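Long-range contacts in cellulosome protein dockerin type I (Clostridium thermocellum, PDB 2WZ8), which probably binds carbohydrate as a family 35 carbohydrate-binding module of the cellulosome, a beta-sandwich domain that carries a bound calcium ion: residues Q67-E72 with N109-D114; V83-C88 with G99-N104. All blocks are in the same frame, centred on the assembly; numbering follows the deposited sequence.

Interaction 1 of 2, residues Q67-E72 with N109-D114; sequences QFANAE and NTYRTD. With MG (magnesium ion), chain C.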
loop_
_atom_site.group_PDB
_atom_site.type_symbol
_atom_site.label_atom_id
_atom_site.label_comp_id
_atom_site.label_asym_id
_atom_site.label_seq_id
_atom_site.Cartn_x
_atom_site.Cartn_y
_atom_site.Cartn_z
ATOM N N GLN A 67 2.661 5.232 -3.489
ATOM C CA GLN A 67 3.272 5.030 -4.814
ATOM C C GLN A 67 3.061 3.586 -5.229
ATOM O O GLN A 67 3.391 2.678 -4.500
ATOM C CB GLN A 67 4.749 5.410 -4.838
ATOM C CG GLN A 67 5.358 5.321 -6.237
ATOM C CD GLN A 67 6.620 6.106 -6.404
ATOM O OE1 GLN A 67 7.710 5.539 -6.657
ATOM N NE2 GLN A 67 6.504 7.406 -6.277
ATOM N N PHE A 68 2.490 3.414 -6.407
ATOM C CA PHE A 68 1.928 2.118 -6.819
ATOM C C PHE A 68 1.978 1.934 -8.331
ATOM O O PHE A 68 2.106 2.918 -9.079
ATOM C CB PHE A 68 0.474 1.993 -6.307
ATOM C CG PHE A 68 -0.494 2.888 -7.035
ATOM C CD1 PHE A 68 -1.195 2.423 -8.135
ATOM C CD2 PHE A 68 -0.624 4.221 -6.670
ATOM C CE1 PHE A 68 -2.025 3.238 -8.854
ATOM C CE2 PHE A 68 -1.436 5.060 -7.408
ATOM C CZ PHE A 68 -2.149 4.564 -8.491
ATOM N N ALA A 69 1.806 0.676 -8.756
ATOM C CA ALA A 69 1.611 0.334 -10.167
ATOM C C ALA A 69 0.350 -0.495 -10.312
ATOM O O ALA A 69 0.049 -1.316 -9.474
ATOM C CB ALA A 69 2.825 -0.366 -10.752
ATOM N N ASN A 70 -0.358 -0.266 -11.408
ATOM C CA ASN A 70 -1.572 -1.013 -11.729
ATOM C C ASN A 70 -1.814 -0.994 -13.227
ATOM O O ASN A 70 -2.215 0.030 -13.753
ATOM C CB ASN A 70 -2.811 -0.427 -11.027
ATOM C CG ASN A 70 -4.117 -0.997 -11.599
ATOM O OD1 ASN A 70 -4.118 -2.109 -12.144
ATOM N ND2 ASN A 70 -5.201 -0.238 -11.507
ATOM N N ALA A 71 -1.594 -2.131 -13.906
ATOM C CA ALA A 71 -1.820 -2.232 -15.363
ATOM C C ALA A 71 -2.857 -3.270 -15.721
ATOM O O ALA A 71 -2.842 -3.807 -16.827
ATOM C CB ALA A 71 -0.500 -2.488 -16.120
ATOM N N GLU A 72 -3.764 -3.534 -14.795
ATOM C CA GLU A 72 -4.830 -4.510 -15.032
ATOM C C GLU A 72 -5.753 -4.078 -16.167
ATOM O O GLU A 72 -6.163 -2.922 -16.268
ATOM C CB GLU A 72 -5.646 -4.763 -13.768
ATOM C CG GLU A 72 -6.611 -5.934 -13.934
ATOM C CD GLU A 72 -7.272 -6.364 -12.690
ATOM O OE1 GLU A 72 -6.652 -6.350 -11.616
ATOM O OE2 GLU A 72 -8.453 -6.806 -12.808
ATOM N N ASN A 109 5.619 -1.473 -14.587
ATOM C CA ASN A 109 6.827 -0.783 -14.170
ATOM C C ASN A 109 6.662 0.736 -14.165
ATOM O O ASN A 109 7.618 1.471 -14.090
ATOM C CB ASN A 109 8.011 -1.171 -15.048
ATOM C CG ASN A 109 7.825 -0.759 -16.493
ATOM O OD1 ASN A 109 6.738 -0.341 -16.908
ATOM N ND2 ASN A 109 8.886 -0.886 -17.275
ATOM N N THR A 110 5.424 1.178 -14.216
ATOM C CA THR A 110 5.101 2.607 -14.214
ATOM C C THR A 110 4.404 2.906 -12.890
ATOM O O THR A 110 3.263 2.461 -12.639
ATOM C CB THR A 110 4.158 2.986 -15.368
ATOM O OG1 THR A 110 4.762 2.597 -16.612
ATOM C CG2 THR A 110 3.847 4.476 -15.373
ATOM N N TYR A 111 5.114 3.662 -12.068
ATOM C CA TYR A 111 4.712 3.969 -10.697
ATOM C C TYR A 111 4.244 5.410 -10.573
ATOM O O TYR A 111 4.946 6.332 -10.976
ATOM C CB TYR A 111 5.858 3.704 -9.702
ATOM C CG TYR A 111 6.264 2.256 -9.681
ATOM C CD1 TYR A 111 5.643 1.346 -8.832
ATOM C CD2 TYR A 111 7.271 1.784 -10.498
ATOM C CE1 TYR A 111 5.990 0.014 -8.817
ATOM C CE2 TYR A 111 7.614 0.433 -10.503
ATOM C CZ TYR A 111 6.986 -0.448 -9.639
ATOM O OH TYR A 111 7.338 -1.791 -9.654
ATOM N N ARG A 112 3.021 5.550 -10.095
ATOM C CA ARG A 112 2.420 6.864 -9.868
ATOM C C ARG A 112 1.964 6.944 -8.422
ATOM O O ARG A 112 2.126 5.997 -7.649
ATOM C CB ARG A 112 1.221 7.126 -10.813
ATOM C CG ARG A 112 1.588 7.252 -12.301
ATOM C CD ARG A 112 1.947 8.708 -12.743
ATOM N NE ARG A 112 3.325 9.017 -12.442
ATOM C CZ ARG A 112 4.356 8.545 -13.144
ATOM N NH1 ARG A 112 4.136 7.757 -14.205
ATOM N NH2 ARG A 112 5.592 8.877 -12.792
ATOM N N THR A 113 1.417 8.091 -8.042
ATOM C CA THR A 113 0.975 8.304 -6.646
ATOM C C THR A 113 -0.489 8.696 -6.567
ATOM O O THR A 113 -1.090 9.314 -7.470
ATOM C CB THR A 113 1.805 9.354 -5.916
ATOM O OG1 THR A 113 1.676 10.611 -6.573
ATOM C CG2 THR A 113 3.286 8.945 -5.878
ATOM N N ASP A 114 -1.052 8.351 -5.424
ATOM C CA ASP A 114 -2.384 8.843 -5.012
ATOM C C ASP A 114 -2.391 9.018 -3.509
ATOM O O ASP A 114 -1.558 8.462 -2.802
ATOM C CB ASP A 114 -3.493 7.900 -5.461
ATOM C CG ASP A 114 -4.829 8.595 -5.590
ATOM O OD1 ASP A 114 -4.944 9.854 -5.437
ATOM O OD2 ASP A 114 -5.814 7.861 -5.829
HETATM MG MG MG C . -6.523 11.265 -5.484
HETATM O O HOH W 1 -7.963 9.495 -6.169
HETATM O O HOH W 2 -7.101 10.727 -3.545
HETATM O O HOH W 3 -5.702 11.615 -7.457
HETATM O O HOH W 4 -7.946 12.640 -5.518
HETATM O O HOH W 5 -4.992 12.475 -4.585
#
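Phe68 and Arg112 form the hydrogen-bonded pair that joins strand 60-69 to strand 112-120. These are neighbouring antiparallel strands in one sheet of the beta-sandwich. Phe68 N donates to Arg112 O at 2.9 Å, and Arg112 N returns the bond to Phe68 O at 3.0 Å. The alpha carbons of Gln67 and Tyr111 add CA-H...O contacts to Arg112 O and Phe68 O. Each carbonyl therefore has two partners across the strands.

The tight packing is on both faces. On the face of Phe68, CG of this residue sits between its backbone N and carbonyl carbon (chi1 71°). This brings the ring back over the partner strand, where CE2 lies 4.0 Å from Asp114 CB. The backbone N of Asp114 meets this ring at its edge. Phe102 and Phe103 pack on the same ring, both edge-to-face. On the opposite face, that of Gln67, Ala69 CB makes an off-centre CH-pi contact with the Tyr111 ring, 4.2 Å from its centroid. The hydroxyl of Tyr111 is held by Asp29.

The loose part is the solvent-exposed Arg112 and Thr113, one on each face. The Arg112 side chain comes no nearer than 4.6 Å to segment 67-72.

Asp114 is buried. Its OD2 is hydrogen-bonded to His100 NE2 and accepts from water 1 at 2.7 Å. Its OD1 binds a magnesium ion at 2.1 Å, and five waters, water 1 among them, complete the shell.

Interaction 2 of 2, residues V83-C88 with G99-N104; sequences VVDRYC and GHYFFN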
loop_
_atom_site.group_PDB
_atom_site.type_symbol
_atom_site.label_atom_id
_atom_site.label_comp_id
_atom_site.label_asym_id
_atom_site.label_seq_id
_atom_site.Cartn_x
_atom_site.Cartn_y
_atom_site.Cartn_z
ATOM N N VAL A 83 -8.666 -0.503 -19.625
ATOM C CA VAL A 83 -8.007 -0.450 -18.307
ATOM C C VAL A 83 -9.012 -0.360 -17.181
ATOM O O VAL A 83 -10.114 0.178 -17.336
ATOM C CB VAL A 83 -7.033 0.714 -18.198
ATOM C CG1 VAL A 83 -5.996 0.664 -19.307
ATOM C CG2 VAL A 83 -7.788 2.042 -18.170
ATOM N N VAL A 84 -8.622 -0.923 -16.036
ATOM C CA VAL A 84 -9.465 -0.892 -14.860
ATOM C C VAL A 84 -8.714 -0.495 -13.603
ATOM O O VAL A 84 -7.506 -0.606 -13.507
ATOM C CB VAL A 84 -10.164 -2.211 -14.610
ATOM C CG1 VAL A 84 -11.127 -2.517 -15.782
ATOM C CG2 VAL A 84 -9.160 -3.326 -14.376
ATOM N N ASP A 85 -9.498 -0.032 -12.653
ATOM C CA ASP A 85 -9.020 0.334 -11.342
ATOM C C ASP A 85 -8.779 -0.969 -10.592
ATOM O O ASP A 85 -9.409 -1.996 -10.860
ATOM C CB ASP A 85 -10.062 1.168 -10.594
ATOM C CG ASP A 85 -10.180 2.615 -11.074
ATOM O OD1 ASP A 85 -9.491 3.066 -12.010
ATOM O OD2 ASP A 85 -11.010 3.331 -10.440
ATOM N N ARG A 86 -7.866 -0.922 -9.638
ATOM C CA ARG A 86 -7.682 -1.977 -8.637
ATOM C C ARG A 86 -8.074 -1.447 -7.278
ATOM O O ARG A 86 -7.658 -0.367 -6.851
ATOM C CB ARG A 86 -6.233 -2.459 -8.606
ATOM C CG ARG A 86 -5.933 -3.530 -9.617
ATOM C CD ARG A 86 -4.581 -4.170 -9.462
ATOM N NE ARG A 86 -4.481 -5.435 -10.186
ATOM C CZ ARG A 86 -3.551 -6.363 -9.991
ATOM N NH1 ARG A 86 -2.592 -6.175 -9.102
ATOM N NH2 ARG A 86 -3.565 -7.468 -10.742
ATOM N N TYR A 87 -8.884 -2.239 -6.602
ATOM C CA TYR A 87 -9.360 -1.897 -5.251
ATOM C C TYR A 87 -8.384 -2.383 -4.207
ATOM O O TYR A 87 -7.829 -3.450 -4.302
ATOM C CB TYR A 87 -10.727 -2.542 -5.027
ATOM C CG TYR A 87 -11.393 -2.231 -3.696
ATOM C CD1 TYR A 87 -12.145 -1.082 -3.528
ATOM C CD2 TYR A 87 -11.267 -3.083 -2.625
ATOM C CE1 TYR A 87 -12.768 -0.804 -2.359
ATOM C CE2 TYR A 87 -11.894 -2.793 -1.401
ATOM C CZ TYR A 87 -12.632 -1.648 -1.286
ATOM O OH TYR A 87 -13.268 -1.362 -0.096
ATOM N N CYS A 88 -8.226 -1.582 -3.179
ATOM C CA CYS A 88 -7.531 -1.986 -1.977
ATOM C C CYS A 88 -8.239 -1.565 -0.712
ATOM O O CYS A 88 -8.743 -0.461 -0.640
ATOM C CB CYS A 88 -6.102 -1.435 -1.979
ATOM S SG CYS A 88 -4.963 -2.186 -0.820
ATOM N N GLY A 99 -11.799 1.567 1.903
ATOM C CA GLY A 99 -11.565 1.140 0.523
ATOM C C GLY A 99 -11.063 2.290 -0.324
ATOM O O GLY A 99 -11.504 3.433 -0.194
ATOM N N HIS A 100 -10.150 1.974 -1.237
ATOM C CA HIS A 100 -9.684 2.934 -2.233
ATOM C C HIS A 100 -9.551 2.286 -3.596
ATOM O O HIS A 100 -9.000 1.193 -3.719
ATOM C CB HIS A 100 -8.335 3.515 -1.805
ATOM C CG HIS A 100 -7.946 4.752 -2.561
ATOM N ND1 HIS A 100 -8.470 5.995 -2.269
ATOM C CD2 HIS A 100 -7.059 4.939 -3.564
ATOM C CE1 HIS A 100 -7.939 6.890 -3.088
ATOM N NE2 HIS A 100 -7.093 6.271 -3.899
ATOM N N TYR A 101 -10.053 2.974 -4.611
ATOM C CA TYR A 101 -9.898 2.540 -5.994
ATOM C C TYR A 101 -8.736 3.273 -6.608
ATOM O O TYR A 101 -8.714 4.499 -6.688
ATOM C CB TYR A 101 -11.171 2.774 -6.820
ATOM C CG TYR A 101 -12.281 1.816 -6.501
ATOM C CD1 TYR A 101 -12.383 0.607 -7.192
ATOM C CD2 TYR A 101 -13.224 2.105 -5.541
ATOM C CE1 TYR A 101 -13.382 -0.280 -6.940
ATOM C CE2 TYR A 101 -14.276 1.181 -5.268
ATOM C CZ TYR A 101 -14.318 0.000 -5.992
ATOM O OH TYR A 101 -15.323 -0.940 -5.788
ATOM N N PHE A 102 -7.735 2.486 -6.960
ATOM C CA PHE A 102 -6.480 2.975 -7.546
ATOM C C PHE A 102 -6.545 2.945 -9.059
ATOM O O PHE A 102 -6.838 1.902 -9.677
ATOM C CB PHE A 102 -5.318 2.098 -7.081
ATOM C CG PHE A 102 -4.899 2.350 -5.672
ATOM C CD1 PHE A 102 -3.898 3.250 -5.400
ATOM C CD2 PHE A 102 -5.489 1.669 -4.613
ATOM C CE1 PHE A 102 -3.503 3.510 -4.081
ATOM C CE2 PHE A 102 -5.054 1.885 -3.316
ATOM C CZ PHE A 102 -4.067 2.808 -3.057
ATOM N N PHE A 103 -6.254 4.101 -9.646
ATOM C CA PHE A 103 -6.249 4.289 -11.097
ATOM C C PHE A 103 -5.197 3.410 -11.783
ATOM O O PHE A 103 -4.348 2.769 -11.174
ATOM C CB PHE A 103 -6.109 5.777 -11.495
ATOM C CG PHE A 103 -4.819 6.445 -11.039
ATOM C CD1 PHE A 103 -3.618 6.203 -11.697
ATOM C CD2 PHE A 103 -4.805 7.341 -9.974
ATOM C CE1 PHE A 103 -2.474 6.849 -11.298
ATOM C CE2 PHE A 103 -3.627 7.949 -9.579
ATOM C CZ PHE A 103 -2.477 7.713 -10.233
ATOM N N ASN A 104 -5.328 3.334 -13.091
ATOM C CA ASN A 104 -4.457 2.510 -13.885
ATOM C C ASN A 104 -3.223 3.307 -14.323
ATOM O O ASN A 104 -3.327 4.397 -14.901
ATOM C CB ASN A 104 -5.242 1.960 -15.082
ATOM C CG ASN A 104 -4.668 0.687 -15.643
ATOM O OD1 ASN A 104 -3.704 0.728 -16.399
ATOM N ND2 ASN A 104 -5.266 -0.462 -15.296
#
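Tyr87 and Tyr101 face each other in a non-hydrogen-bonded pair of a beta hairpin, strands 86-92 and 98-102, at the edge of one sheet of the sandwich.

Backbone bonds set the register. Arg86 pairs with Phe102 and Cys88 with His100, each through two N-H...O bonds. Cys88 N, for example, lies 2.9 Å from His100 O. Asp85 CA adds a CA-H...O contact to Phe102 O just before the strand.

Aromatic contacts differ on the two faces. On the face of Tyr87 and Tyr101 the Tyr87 edge points at the face of Tyr101, with the planes at 63°. Tyr87 CD1 lies 3.5 Å from Tyr101 CZ and is offset toward the rim of that ring. CG of Tyr87 is anti to its backbone N (chi1 -177°), which carries the ring along the partner strand to Gly99. There Tyr87 OH comes within 3.1 Å of Gly99 CA. The hydroxyl is hydrogen-bonded to Glu97. On the face of Cys88, His100 and Phe102, Cys88 CB packs 3.7 Å from Phe102 CE2. His100 CD2 lies over the centre of the Phe102 ring, 3.5 Å above its plane. Phe102 also touches Ile116 of strand 112-120.

Asp85, Val83 and Asn104 add side-chain contacts around the strand ends. The Asp85 carboxylate crosses Tyr101 at about a right angle, with OD2 near its CB. Val83 CB rests against the Asn104 amide. Asn104 OD1 accepts from the backbone N of Arg106. On its other branch, Asn104 ND2 donates to Val84 O at 2.9 Å, almost straight at 175°, with the oxygen in the amide plane.

How the interactions relate
The centres of interactions 1 and 2 are 10 Å apart. They belong to the two opposing sheets of the sandwich, and interaction 2 falls within the chain between segments 67-72 and 109-114. Several polar links join them. Asn70 ND2 is hydrogen-bonded to Val84 O and Phe103 O. Glu72 OE1 forms a salt bridge with Arg86 NE at 2.8 Å. Asp114 OD2 lies 2.8 Å from His100 NE2, a probable hydrogen bond. The histidine may thus orient the carboxylate whose other oxygen binds magnesium; its side chain is about 5 Å from the ion. The calcium site is separate, about 7 Å from the side chain of Gln67 and about 14 Å from that of Phe102.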